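PDB 6CPU: phosphodiesterase from Candida albicans, which belongs to the cyclic nucleotide phosphodiesterase family of the HD superfamily, a group of largely helical, metal-binding proteins. Local coordinates for residues L189-I194 / P252-L257; L32-S37 / I197-D202; D229-V234 / A258-V263. All blocks are in the same frame, centred on the assembly; numbering follows the deposited sequence.

In the fold
The three contacts form one connected patch in the helical part of the chain. Interactions 1 and 3 share helix 253-264: its first turn meets the end of helix 177-193, and its next residues pack on helix 227-242. Interaction 2 brings helix 25-34 against the loop that follows helix 177-193, and it touches interaction 3 where F33 and L199 reach I262 and F261. Chemistry follows depth. Interaction 3, whose centre is about 10 Å from the chain's centre, is buried and wholly apolar. Interaction 2 pairs a buried apolar part with a lysine at the solvent edge. Interaction 1, centred about 20 Å from the chain's centre and partly exposed, relies on an asparagine amide bonded to backbone.

Interaction 1 of 3, residues L189-I194 / P252-L257; sequences LMIEEI and PLNELL
I191 and E255 mark the closest backbone approach, their CA atoms 5.9 Å apart, where the last turn of helix 177-193 runs beside the first turn of helix 253-264. N254 carries the polar part. With CG anti to the backbone N (chi1 -159°), its side chain reaches across to the end of the other helix, and ND2 donates to I194 O at 2.8 Å with an N-H...O angle of 153°. The carbonyl points almost straight at the nitrogen, 166° at the oxygen, and I194 O lies only slightly off the amide plane. I191 O also comes within 2.7 Å of N254 ND2. The other half of the amide is used too, since OD1 accepts from the backbone N of F196, just past I194. In the helical part of this phosphodiesterase, one flat group thus bridges I194 O and F196 N, tying the exit of helix 177-193, where I194 is the first residue to leave helical geometry, to the first turn of helix 253-264. I191 CG2 lies beside N254 ND2. The apolar touch is that of I191 CD1 with E255 CG at 4.0 Å, the two chains slanting over one another. The E255 carboxylate continues beyond this to a salt bridge with R188 of helix 177-193. I194 turns its own side chain to helix 25-34, packing on K26, I29 and C30.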
ATOM      1  N   LEU A 189     -10.753   4.393  20.390  1.00 28.90           N
ATOM      2  CA  LEU A 189     -10.039   4.302  21.661  1.00 29.69           C
ATOM      3  C   LEU A 189      -8.540   4.480  21.437  1.00 29.39           C
ATOM      4  O   LEU A 189      -7.874   5.210  22.168  1.00 28.16           O
ATOM      5  CB  LEU A 189     -10.325   2.956  22.333  1.00 31.64           C
ATOM      6  CG  LEU A 189     -10.601   2.887  23.827  1.00 34.35           C
ATOM      7  CD1 LEU A 189     -11.704   3.870  24.243  1.00 35.62           C
ATOM      8  CD2 LEU A 189     -11.004   1.469  24.181  1.00 34.26           C
ATOM      9  N   MET A 190      -8.004   3.824  20.412  1.00 27.11           N
ATOM     10  CA  MET A 190      -6.583   3.991  20.102  1.00 26.32           C
ATOM     11  C   MET A 190      -6.230   5.423  19.719  1.00 24.97           C
ATOM     12  O   MET A 190      -5.177   5.911  20.109  1.00 26.60           O
ATOM     13  CB  MET A 190      -6.144   3.021  19.006  1.00 25.33           C
ATOM     14  CG  MET A 190      -6.078   1.599  19.506  1.00 25.56           C
ATOM     15  SD  MET A 190      -5.396   0.447  18.302  1.00 25.67           S
ATOM     16  CE  MET A 190      -6.761   0.339  17.140  1.00 26.84           C
ATOM     17  N   ILE A 191      -7.101   6.098  18.974  1.00 25.03           N
ATOM     18  CA  ILE A 191      -6.870   7.493  18.589  1.00 26.50           C
ATOM     19  C   ILE A 191      -6.822   8.372  19.840  1.00 28.52           C
ATOM     20  O   ILE A 191      -6.003   9.287  19.939  1.00 27.77           O
ATOM     21  CB  ILE A 191      -7.952   7.993  17.627  1.00 26.61           C
ATOM     22  CG1 ILE A 191      -7.752   7.333  16.251  1.00 26.12           C
ATOM     23  CG2 ILE A 191      -7.926   9.513  17.498  1.00 27.46           C
ATOM     24  CD1 ILE A 191      -8.971   7.368  15.354  1.00 26.82           C
ATOM     25  N   GLU A 192      -7.693   8.048  20.787  1.00 29.24           N
ATOM     26  CA  GLU A 192      -7.814   8.786  22.041  1.00 31.88           C
ATOM     27  C   GLU A 192      -6.581   8.622  22.926  1.00 30.93           C
ATOM     28  O   GLU A 192      -6.110   9.595  23.527  1.00 30.11           O
ATOM     29  CB  GLU A 192      -9.061   8.302  22.782  1.00 35.53           C
ATOM     30  CG  GLU A 192      -9.602   9.272  23.814  1.00 39.77           C
ATOM     31  CD  GLU A 192     -10.758   8.686  24.608  1.00 42.95           C
ATOM     32  OE1 GLU A 192     -10.870   9.009  25.806  1.00 47.62           O
ATOM     33  OE2 GLU A 192     -11.542   7.892  24.044  1.00 44.10           O
ATOM     34  N   GLU A 193      -6.038   7.405  22.990  1.00 28.93           N
ATOM     35  CA  GLU A 193      -4.926   7.101  23.904  1.00 30.12           C
ATOM     36  C   GLU A 193      -3.524   7.056  23.302  1.00 30.02           C
ATOM     37  O   GLU A 193      -2.547   7.248  24.023  1.00 30.22           O
ATOM     38  CB  GLU A 193      -5.197   5.789  24.618  1.00 33.26           C
ATOM     39  CG  GLU A 193      -6.453   5.840  25.482  1.00 36.24           C
ATOM     40  CD  GLU A 193      -6.556   4.663  26.429  1.00 38.69           C
ATOM     41  OE1 GLU A 193      -5.526   4.231  26.993  1.00 43.27           O
ATOM     42  OE2 GLU A 193      -7.677   4.163  26.616  1.00 45.69           O
ATOM     43  N   ILE A 194      -3.404   6.786  22.007  1.00 27.81           N
ATOM     44  CA  ILE A 194      -2.075   6.688  21.387  1.00 26.71           C
ATOM     45  C   ILE A 194      -1.742   7.957  20.636  1.00 25.75           C
ATOM     46  O   ILE A 194      -2.574   8.476  19.900  1.00 26.85           O
ATOM     47  CB  ILE A 194      -1.987   5.481  20.433  1.00 26.36           C
ATOM     48  CG1 ILE A 194      -2.164   4.199  21.243  1.00 26.58           C
ATOM     49  CG2 ILE A 194      -0.657   5.487  19.673  1.00 25.78           C
ATOM     50  CD1 ILE A 194      -2.264   2.937  20.426  1.00 26.43           C
ATOM     51  N   PRO A 252      -8.053  15.849  12.597  1.00 34.73           N
ATOM     52  CA  PRO A 252      -6.808  16.154  13.310  1.00 34.52           C
ATOM     53  C   PRO A 252      -5.636  15.249  12.907  1.00 31.60           C
ATOM     54  O   PRO A 252      -5.851  14.127  12.466  1.00 30.77           O
ATOM     55  CB  PRO A 252      -7.156  15.915  14.787  1.00 35.53           C
ATOM     56  CG  PRO A 252      -8.629  15.738  14.863  1.00 36.90           C
ATOM     57  CD  PRO A 252      -9.112  15.362  13.500  1.00 37.56           C
ATOM     58  N   LEU A 253      -4.420  15.757  13.069  1.00 30.92           N
ATOM     59  CA  LEU A 253      -3.185  14.995  12.833  1.00 29.74           C
ATOM     60  C   LEU A 253      -3.239  13.555  13.359  1.00 28.37           C
ATOM     61  O   LEU A 253      -2.943  12.625  12.626  1.00 27.45           O
ATOM     62  CB  LEU A 253      -1.998  15.716  13.476  1.00 30.58           C
ATOM     63  CG  LEU A 253      -0.655  14.981  13.585  1.00 31.75           C
ATOM     64  CD1 LEU A 253      -0.070  14.671  12.215  1.00 32.64           C
ATOM     65  CD2 LEU A 253       0.330  15.813  14.388  1.00 33.60           C
ATOM     66  N   ASN A 254      -3.579  13.378  14.633  1.00 27.20           N
ATOM     67  CA  ASN A 254      -3.523  12.043  15.245  1.00 27.64           C
ATOM     68  C   ASN A 254      -4.480  11.039  14.616  1.00 26.43           C
ATOM     69  O   ASN A 254      -4.151   9.858  14.496  1.00 24.94           O
ATOM     70  CB  ASN A 254      -3.789  12.088  16.752  1.00 26.86           C
ATOM     71  CG  ASN A 254      -3.248  10.860  17.464  1.00 26.98           C
ATOM     72  OD1 ASN A 254      -2.093  10.478  17.269  1.00 26.74           O
ATOM     73  ND2 ASN A 254      -4.069  10.238  18.288  1.00 27.28           N
ATOM     74  N   GLU A 255      -5.667  11.515  14.251  1.00 27.18           N
ATOM     75  CA  GLU A 255      -6.694  10.691  13.626  1.00 27.55           C
ATOM     76  C   GLU A 255      -6.286  10.251  12.221  1.00 26.52           C
ATOM     77  O   GLU A 255      -6.473   9.093  11.854  1.00 25.19           O
ATOM     78  CB  GLU A 255      -7.990  11.488  13.566  1.00 31.05           C
ATOM     79  CG  GLU A 255      -9.221  10.713  13.155  1.00 34.19           C
ATOM     80  CD  GLU A 255     -10.492  11.514  13.403  1.00 35.98           C
ATOM     81  OE1 GLU A 255     -10.522  12.324  14.358  1.00 39.27           O
ATOM     82  OE2 GLU A 255     -11.450  11.345  12.629  1.00 39.72           O
ATOM     83  N   LEU A 256      -5.737  11.174  11.438  1.00 25.21           N
ATOM     84  CA  LEU A 256      -5.204  10.821  10.114  1.00 24.93           C
ATOM     85  C   LEU A 256      -4.028   9.864  10.211  1.00 23.20           C
ATOM     86  O   LEU A 256      -3.968   8.886   9.473  1.00 21.71           O
ATOM     87  CB  LEU A 256      -4.795  12.055   9.315  1.00 26.27           C
ATOM     88  CG  LEU A 256      -5.906  12.800   8.593  1.00 28.43           C
ATOM     89  CD1 LEU A 256      -5.317  13.970   7.816  1.00 28.89           C
ATOM     90  CD2 LEU A 256      -6.690  11.880   7.663  1.00 29.17           C
ATOM     91  N   LEU A 257      -3.104  10.121  11.134  1.00 21.96           N
ATOM     92  CA  LEU A 257      -1.988   9.193  11.334  1.00 21.57           C
ATOM     93  C   LEU A 257      -2.456   7.787  11.721  1.00 20.45           C
ATOM     94  O   LEU A 257      -1.917   6.801  11.224  1.00 18.71           O
ATOM     95  CB  LEU A 257      -0.991   9.727  12.357  1.00 22.00           C
ATOM     96  CG  LEU A 257      -0.141  10.946  11.966  1.00 22.26           C
ATOM     97  CD1 LEU A 257       0.823  11.299  13.092  1.00 22.94           C
ATOM     98  CD2 LEU A 257       0.633  10.740  10.679  1.00 23.37           C
TER

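Interaction 2 of 3, residues L32-S37 / I197-D202; sequences LFKKTS and IELLQD
L199 meets both F33 and K34 on helix 25-34, and the two segments come nearest between K34 and L199, whose CA atoms are 6.6 Å apart. Helix 25-34, which follows strand 16-21 of the parallel sheet, is packed here against the loop between helices 177-193 and 205-216. The tight part is the buried one. L199, in a short 3-10 turn, directs its side chain at the helix, and its CD1 touches CB of F33 at 3.9 Å. From CB the phenyl ring leads away from L199 and meets F95 and F196, edge-to-face with each. F261 of helix 253-264 packs on L199 as well, so that the leucine is wedged between two helices.

The outer side differs in burial more than in distance, for K34 is exposed where F33 and L199 are buried. K34 lays its aliphatic part beside the loop backbone, CG 3.8 Å from L199 O, with 4.3 Å between K34 CG and L199 CB. A bend at chi3 (-77°) then turns the end of the chain along the loop to a water that accepts from K34 NZ at 2.6 Å. The same water donates only weakly to E198 O, 3.4 Å away, a weak bridge at the exposed K34. Within 32-37, K34 O accepts from both S37 N and S37 OG, the hydroxyl bond being 2.9 Å long from S37 OG to K34 O. F33 O is taken by R264 of helix 253-264.

No direct hydrogen bond joins the two segments. Their union therefore rests on apolar packing, L199 against F33 CB on the buried side and against the K34 methylenes on the outer side, with one weakly held water between them.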
ATOM      1  N   LEU A  32       3.699  -3.199  18.478  1.00 18.45           N
ATOM      2  CA  LEU A  32       3.170  -3.891  17.305  1.00 19.07           C
ATOM      3  C   LEU A  32       3.031  -2.953  16.117  1.00 18.55           C
ATOM      4  O   LEU A  32       3.370  -3.347  15.015  1.00 19.36           O
ATOM      5  CB  LEU A  32       1.825  -4.553  17.614  1.00 18.49           C
ATOM      6  CG  LEU A  32       1.871  -5.675  18.642  1.00 18.22           C
ATOM      7  CD1 LEU A  32       0.456  -6.136  18.880  1.00 18.57           C
ATOM      8  CD2 LEU A  32       2.744  -6.832  18.183  1.00 19.30           C
ATOM      9  N   PHE A  33       2.529  -1.727  16.331  1.00 18.79           N
ATOM     10  CA  PHE A  33       2.374  -0.754  15.220  1.00 19.50           C
ATOM     11  C   PHE A  33       3.708  -0.460  14.530  1.00 19.00           C
ATOM     12  O   PHE A  33       3.738  -0.247  13.316  1.00 20.47           O
ATOM     13  CB  PHE A  33       1.743   0.562  15.683  1.00 20.44           C
ATOM     14  CG  PHE A  33       0.231   0.567  15.686  1.00 20.24           C
ATOM     15  CD1 PHE A  33      -0.497   0.282  14.536  1.00 19.84           C
ATOM     16  CD2 PHE A  33      -0.468   0.906  16.841  1.00 20.50           C
ATOM     17  CE1 PHE A  33      -1.881   0.302  14.549  1.00 20.26           C
ATOM     18  CE2 PHE A  33      -1.844   0.942  16.849  1.00 20.04           C
ATOM     19  CZ  PHE A  33      -2.557   0.644  15.709  1.00 19.68           C
ATOM     20  N   LYS A  34       4.799  -0.448  15.302  1.00 19.44           N
ATOM     21  CA  LYS A  34       6.118  -0.098  14.777  1.00 20.45           C
ATOM     22  C   LYS A  34       6.757  -1.192  13.926  1.00 21.39           C
ATOM     23  O   LYS A  34       7.701  -0.915  13.182  1.00 20.74           O
ATOM     24  CB  LYS A  34       7.063   0.305  15.917  1.00 21.74           C
ATOM     25  CG  LYS A  34       6.749   1.693  16.445  1.00 22.96           C
ATOM     26  CD  LYS A  34       7.822   2.243  17.366  1.00 25.51           C
ATOM     27  CE  LYS A  34       7.749   1.624  18.739  1.00 28.15           C
ATOM     28  NZ  LYS A  34       8.559   2.428  19.702  1.00 29.55           N
ATOM     29  N   LYS A  35       6.231  -2.414  14.001  1.00 22.02           N
ATOM     30  CA  LYS A  35       6.775  -3.529  13.216  1.00 22.69           C
ATOM     31  C   LYS A  35       6.798  -3.312  11.692  1.00 21.66           C
ATOM     32  O   LYS A  35       7.704  -3.830  10.999  1.00 22.41           O
ATOM     33  CB  LYS A  35       6.073  -4.833  13.589  1.00 23.65           C
ATOM     34  CG  LYS A  35       6.498  -5.264  14.985  1.00 25.17           C
ATOM     35  CD  LYS A  35       6.014  -6.639  15.345  1.00 27.64           C
ATOM     36  CE  LYS A  35       6.640  -7.086  16.650  1.00 28.52           C
ATOM     37  NZ  LYS A  35       8.039  -7.550  16.461  1.00 29.16           N
ATOM     38  N   THR A  36       5.857  -2.527  11.163  1.00 18.96           N
ATOM     39  CA  THR A  36       5.829  -2.250   9.731  1.00 19.60           C
ATOM     40  C   THR A  36       6.698  -1.028   9.321  1.00 19.22           C
ATOM     41  O   THR A  36       6.576  -0.511   8.202  1.00 18.83           O
ATOM     42  CB  THR A  36       4.375  -2.144   9.226  1.00 19.84           C
ATOM     43  OG1 THR A  36       3.638  -1.220  10.036  1.00 19.75           O
ATOM     44  CG2 THR A  36       3.730  -3.498   9.289  1.00 20.28           C
ATOM     45  N   SER A  37       7.576  -0.579  10.214  1.00 18.40           N
ATOM     46  CA  SER A  37       8.507   0.500   9.884  1.00 18.90           C
ATOM     47  C   SER A  37       9.716  -0.026   9.115  1.00 19.84           C
ATOM     48  O   SER A  37      10.465   0.769   8.531  1.00 20.68           O
ATOM     49  CB  SER A  37       8.996   1.202  11.141  1.00 19.66           C
ATOM     50  OG  SER A  37       9.887   0.358  11.854  1.00 20.51           O
ATOM     51  N   ILE A 197       2.188  10.243  16.194  1.00 24.05           N
ATOM     52  CA  ILE A 197       3.401  10.928  15.750  1.00 26.22           C
ATOM     53  C   ILE A 197       4.643  10.438  16.496  1.00 25.72           C
ATOM     54  O   ILE A 197       5.742  10.418  15.928  1.00 23.86           O
ATOM     55  CB  ILE A 197       3.274  12.475  15.877  1.00 27.75           C
ATOM     56  CG1 ILE A 197       4.378  13.195  15.086  1.00 29.32           C
ATOM     57  CG2 ILE A 197       3.301  12.903  17.340  1.00 27.74           C
ATOM     58  CD1 ILE A 197       4.097  13.340  13.607  1.00 29.92           C
ATOM     59  N   GLU A 198       4.470  10.021  17.749  1.00 25.46           N
ATOM     60  CA  GLU A 198       5.580   9.513  18.553  1.00 26.73           C
ATOM     61  C   GLU A 198       6.058   8.140  18.099  1.00 26.11           C
ATOM     62  O   GLU A 198       7.116   7.710  18.516  1.00 25.84           O
ATOM     63  CB  GLU A 198       5.204   9.441  20.031  1.00 29.05           C
ATOM     64  CG  GLU A 198       5.124  10.795  20.714  1.00 31.26           C
ATOM     65  CD  GLU A 198       4.601  10.691  22.134  1.00 34.69           C
ATOM     66  OE1 GLU A 198       4.973   9.737  22.851  1.00 36.94           O
ATOM     67  OE2 GLU A 198       3.797  11.558  22.529  1.00 37.57           O
ATOM     68  N   LEU A 199       5.276   7.459  17.267  1.00 24.23           N
ATOM     69  CA  LEU A 199       5.651   6.141  16.752  1.00 25.80           C
ATOM     70  C   LEU A 199       6.496   6.232  15.485  1.00 24.88           C
ATOM     71  O   LEU A 199       6.928   5.208  14.965  1.00 25.29           O
ATOM     72  CB  LEU A 199       4.401   5.282  16.504  1.00 26.06           C
ATOM     73  CG  LEU A 199       3.511   5.020  17.731  1.00 27.45           C
ATOM     74  CD1 LEU A 199       2.399   4.038  17.415  1.00 28.58           C
ATOM     75  CD2 LEU A 199       4.331   4.507  18.898  1.00 28.72           C
ATOM     76  N   LEU A 200       6.732   7.450  14.995  1.00 24.75           N
ATOM     77  CA  LEU A 200       7.672   7.672  13.898  1.00 24.59           C
ATOM     78  C   LEU A 200       9.057   7.913  14.471  1.00 26.66           C
ATOM     79  O   LEU A 200       9.193   8.527  15.526  1.00 24.61           O
ATOM     80  CB  LEU A 200       7.246   8.876  13.053  1.00 25.18           C
ATOM     81  CG  LEU A 200       5.830   8.843  12.480  1.00 25.29           C
ATOM     82  CD1 LEU A 200       5.569  10.120  11.700  1.00 26.26           C
ATOM     83  CD2 LEU A 200       5.592   7.618  11.607  1.00 26.01           C
ATOM     84  N   GLN A 201      10.091   7.455  13.770  1.00 27.41           N
ATOM     85  CA  GLN A 201      11.457   7.597  14.272  1.00 30.28           C
ATOM     86  C   GLN A 201      11.973   9.035  14.270  1.00 30.18           C
ATOM     87  O   GLN A 201      12.653   9.453  15.206  1.00 30.84           O
ATOM     88  CB  GLN A 201      12.418   6.709  13.499  1.00 34.54           C
ATOM     89  CG  GLN A 201      13.697   6.423  14.272  1.00 40.10           C
ATOM     90  CD  GLN A 201      14.617   5.465  13.546  1.00 45.64           C
ATOM     91  OE1 GLN A 201      14.662   5.435  12.314  1.00 51.20           O
ATOM     92  NE2 GLN A 201      15.359   4.673  14.307  1.00 50.72           N
ATOM     93  N   ASP A 202      11.672   9.783  13.214  1.00 28.76           N
ATOM     94  CA  ASP A 202      12.133  11.170  13.092  1.00 28.98           C
ATOM     95  C   ASP A 202      10.989  12.088  12.654  1.00 28.33           C
ATOM     96  O   ASP A 202      10.703  12.220  11.467  1.00 27.95           O
ATOM     97  CB  ASP A 202      13.286  11.230  12.093  1.00 28.92           C
ATOM     98  CG  ASP A 202      13.932  12.605  11.997  1.00 29.65           C
ATOM     99  OD1 ASP A 202      13.568  13.537  12.754  1.00 29.48           O
ATOM    100  OD2 ASP A 202      14.819  12.741  11.133  1.00 30.91           O
TER
HETATM  101  O   HOH W   1       8.288   4.938  20.110  1.00 41.41           O

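Interaction 3 of 3, residues D229-V234 / A258-V263; sequences DLVYCV and AFIFIV
I260 lies against V231 and V234, two valines three residues apart on the same side of helix 227-242, and its branches divide the work. CG2, placed anti to the backbone N by a chi1 of -62°, meets CG1 of V231 at 3.7 Å, the two side chains crossing at a slant. The longer arm goes to the other valine: I260 CG1 is 3.7 Å from V234 CG1, I260 CD1 is equally near it, and here the side chains run by one another pointing opposite ways. I260 CG2 also rests over the helix backbone, 3.8 Å from V231 O, which shows how closely the isoleucine beds down. F261 stands roughly perpendicular to V231, and ring atom CE1 comes 4.0 Å from V231 CG1, so that one methyl is held by both I260 and F261. The ring goes on to F196, L199 and L200 in the loop between helices 177-193 and 205-216.

Beneath these side chains the two helix segments approach to 9.6 Å between axes, with 126° between their directions, a steeply oblique crossing. V234 also touches V280 of helix 276-292, which carries the zinc ligand H278, and its side chain is about 14 Å from the zinc ion. This is helix-helix core packing, consistent with a second layer behind the metal site of a helical phosphodiesterase.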
ATOM      1  N   ASP A 229       8.783   7.847   7.308  1.00 20.38           N
ATOM      2  CA  ASP A 229       8.687   9.057   6.482  1.00 20.61           C
ATOM      3  C   ASP A 229       7.460   8.977   5.576  1.00 20.00           C
ATOM      4  O   ASP A 229       6.750   9.954   5.372  1.00 19.36           O
ATOM      5  CB  ASP A 229       9.889   9.204   5.540  1.00 21.67           C
ATOM      6  CG  ASP A 229      11.208   9.507   6.232  1.00 22.73           C
ATOM      7  OD1 ASP A 229      11.247  10.184   7.293  1.00 23.07           O
ATOM      8  OD2 ASP A 229      12.242   9.086   5.639  1.00 21.50           O
ATOM      9  N   LEU A 230       7.243   7.798   4.993  1.00 19.95           N
ATOM     10  CA  LEU A 230       6.161   7.610   4.029  1.00 19.43           C
ATOM     11  C   LEU A 230       4.780   7.816   4.647  1.00 18.56           C
ATOM     12  O   LEU A 230       3.873   8.355   4.006  1.00 18.74           O
ATOM     13  CB  LEU A 230       6.279   6.240   3.359  1.00 19.76           C
ATOM     14  CG  LEU A 230       7.468   6.155   2.385  1.00 20.51           C
ATOM     15  CD1 LEU A 230       7.869   4.702   2.129  1.00 20.17           C
ATOM     16  CD2 LEU A 230       7.184   6.895   1.073  1.00 21.30           C
ATOM     17  N   VAL A 231       4.623   7.409   5.901  1.00 18.21           N
ATOM     18  CA  VAL A 231       3.387   7.676   6.643  1.00 19.02           C
ATOM     19  C   VAL A 231       3.125   9.179   6.670  1.00 19.65           C
ATOM     20  O   VAL A 231       1.999   9.643   6.390  1.00 19.85           O
ATOM     21  CB  VAL A 231       3.467   7.124   8.085  1.00 18.96           C
ATOM     22  CG1 VAL A 231       2.330   7.660   8.963  1.00 19.44           C
ATOM     23  CG2 VAL A 231       3.443   5.605   8.060  1.00 19.02           C
ATOM     24  N   TYR A 232       4.156   9.946   7.010  1.00 19.67           N
ATOM     25  CA  TYR A 232       3.982  11.401   7.083  1.00 20.68           C
ATOM     26  C   TYR A 232       3.689  12.008   5.716  1.00 20.78           C
ATOM     27  O   TYR A 232       2.889  12.925   5.617  1.00 21.67           O
ATOM     28  CB  TYR A 232       5.185  12.086   7.711  1.00 20.82           C
ATOM     29  CG  TYR A 232       4.845  13.493   8.144  1.00 21.46           C
ATOM     30  CD1 TYR A 232       5.189  14.593   7.355  1.00 21.81           C
ATOM     31  CD2 TYR A 232       4.159  13.723   9.332  1.00 21.74           C
ATOM     32  CE1 TYR A 232       4.869  15.890   7.749  1.00 22.88           C
ATOM     33  CE2 TYR A 232       3.841  15.014   9.738  1.00 23.18           C
ATOM     34  CZ  TYR A 232       4.194  16.093   8.943  1.00 23.61           C
ATOM     35  OH  TYR A 232       3.868  17.388   9.342  1.00 23.64           O
ATOM     36  N   CYS A 233       4.340  11.504   4.666  1.00 21.03           N
ATOM     37  CA  CYS A 233       4.023  11.926   3.303  1.00 21.74           C
ATOM     38  C   CYS A 233       2.548  11.743   2.957  1.00 21.86           C
ATOM     39  O   CYS A 233       1.929  12.630   2.364  1.00 20.68           O
ATOM     40  CB  CYS A 233       4.882  11.188   2.280  1.00 22.52           C
ATOM     41  SG  CYS A 233       6.649  11.602   2.329  1.00 25.06           S
ATOM     42  N   VAL A 234       1.976  10.597   3.324  1.00 20.27           N
ATOM     43  CA  VAL A 234       0.560  10.374   3.100  1.00 19.57           C
ATOM     44  C   VAL A 234      -0.271  11.415   3.863  1.00 19.70           C
ATOM     45  O   VAL A 234      -1.220  11.972   3.322  1.00 19.59           O
ATOM     46  CB  VAL A 234       0.129   8.955   3.516  1.00 20.12           C
ATOM     47  CG1 VAL A 234      -1.378   8.788   3.363  1.00 20.29           C
ATOM     48  CG2 VAL A 234       0.840   7.910   2.671  1.00 19.88           C
ATOM     49  N   ALA A 258      -3.451   7.673  12.603  1.00 19.80           N
ATOM     50  CA  ALA A 258      -3.959   6.347  12.971  1.00 19.99           C
ATOM     51  C   ALA A 258      -4.445   5.576  11.729  1.00 19.54           C
ATOM     52  O   ALA A 258      -4.136   4.396  11.547  1.00 20.05           O
ATOM     53  CB  ALA A 258      -5.086   6.461  14.004  1.00 20.49           C
ATOM     54  N   PHE A 259      -5.240   6.246  10.909  1.00 19.82           N
ATOM     55  CA  PHE A 259      -5.732   5.689   9.657  1.00 19.26           C
ATOM     56  C   PHE A 259      -4.578   5.226   8.764  1.00 18.46           C
ATOM     57  O   PHE A 259      -4.617   4.129   8.209  1.00 17.94           O
ATOM     58  CB  PHE A 259      -6.615   6.732   8.958  1.00 19.73           C
ATOM     59  CG  PHE A 259      -6.844   6.490   7.492  1.00 19.97           C
ATOM     60  CD1 PHE A 259      -7.537   5.378   7.045  1.00 21.02           C
ATOM     61  CD2 PHE A 259      -6.390   7.407   6.547  1.00 21.10           C
ATOM     62  CE1 PHE A 259      -7.765   5.177   5.696  1.00 21.01           C
ATOM     63  CE2 PHE A 259      -6.617   7.212   5.202  1.00 20.79           C
ATOM     64  CZ  PHE A 259      -7.306   6.088   4.770  1.00 20.95           C
ATOM     65  N   ILE A 260      -3.552   6.058   8.644  1.00 18.17           N
ATOM     66  CA  ILE A 260      -2.434   5.734   7.760  1.00 18.83           C
ATOM     67  C   ILE A 260      -1.598   4.574   8.295  1.00 18.10           C
ATOM     68  O   ILE A 260      -1.092   3.754   7.510  1.00 17.97           O
ATOM     69  CB  ILE A 260      -1.551   6.972   7.498  1.00 20.41           C
ATOM     70  CG1 ILE A 260      -2.385   8.043   6.792  1.00 20.92           C
ATOM     71  CG2 ILE A 260      -0.341   6.609   6.639  1.00 19.62           C
ATOM     72  CD1 ILE A 260      -1.871   9.440   7.022  1.00 21.86           C
ATOM     73  N   PHE A 261      -1.448   4.484   9.618  1.00 18.90           N
ATOM     74  CA  PHE A 261      -0.772   3.319  10.215  1.00 19.34           C
ATOM     75  C   PHE A 261      -1.513   2.030   9.882  1.00 19.00           C
ATOM     76  O   PHE A 261      -0.895   1.007   9.555  1.00 19.28           O
ATOM     77  CB  PHE A 261      -0.638   3.456  11.732  1.00 20.12           C
ATOM     78  CG  PHE A 261       0.643   4.076  12.182  1.00 21.07           C
ATOM     79  CD1 PHE A 261       0.815   5.448  12.155  1.00 21.02           C
ATOM     80  CD2 PHE A 261       1.666   3.284  12.688  1.00 23.02           C
ATOM     81  CE1 PHE A 261       1.992   6.027  12.587  1.00 22.62           C
ATOM     82  CE2 PHE A 261       2.848   3.856  13.124  1.00 24.50           C
ATOM     83  CZ  PHE A 261       3.016   5.230  13.065  1.00 23.37           C
ATOM     84  N   ILE A 262      -2.840   2.083   9.966  1.00 19.31           N
ATOM     85  CA  ILE A 262      -3.703   0.954   9.624  1.00 20.77           C
ATOM     86  C   ILE A 262      -3.520   0.556   8.162  1.00 19.25           C
ATOM     87  O   ILE A 262      -3.400  -0.625   7.869  1.00 18.41           O
ATOM     88  CB  ILE A 262      -5.210   1.282   9.839  1.00 22.61           C
ATOM     89  CG1 ILE A 262      -5.607   1.437  11.315  1.00 25.49           C
ATOM     90  CG2 ILE A 262      -6.111   0.277   9.138  1.00 24.10           C
ATOM     91  CD1 ILE A 262      -4.655   0.931  12.342  1.00 26.50           C
ATOM     92  N   VAL A 263      -3.457   1.544   7.265  1.00 17.97           N
ATOM     93  CA  VAL A 263      -3.216   1.278   5.841  1.00 17.72           C
ATOM     94  C   VAL A 263      -1.841   0.642   5.640  1.00 16.84           C
ATOM     95  O   VAL A 263      -1.721  -0.378   4.951  1.00 17.02           O
ATOM     96  CB  VAL A 263      -3.304   2.564   4.977  1.00 18.66           C
ATOM     97  CG1 VAL A 263      -2.815   2.294   3.560  1.00 18.93           C
ATOM     98  CG2 VAL A 263      -4.725   3.098   4.943  1.00 19.33           C
TER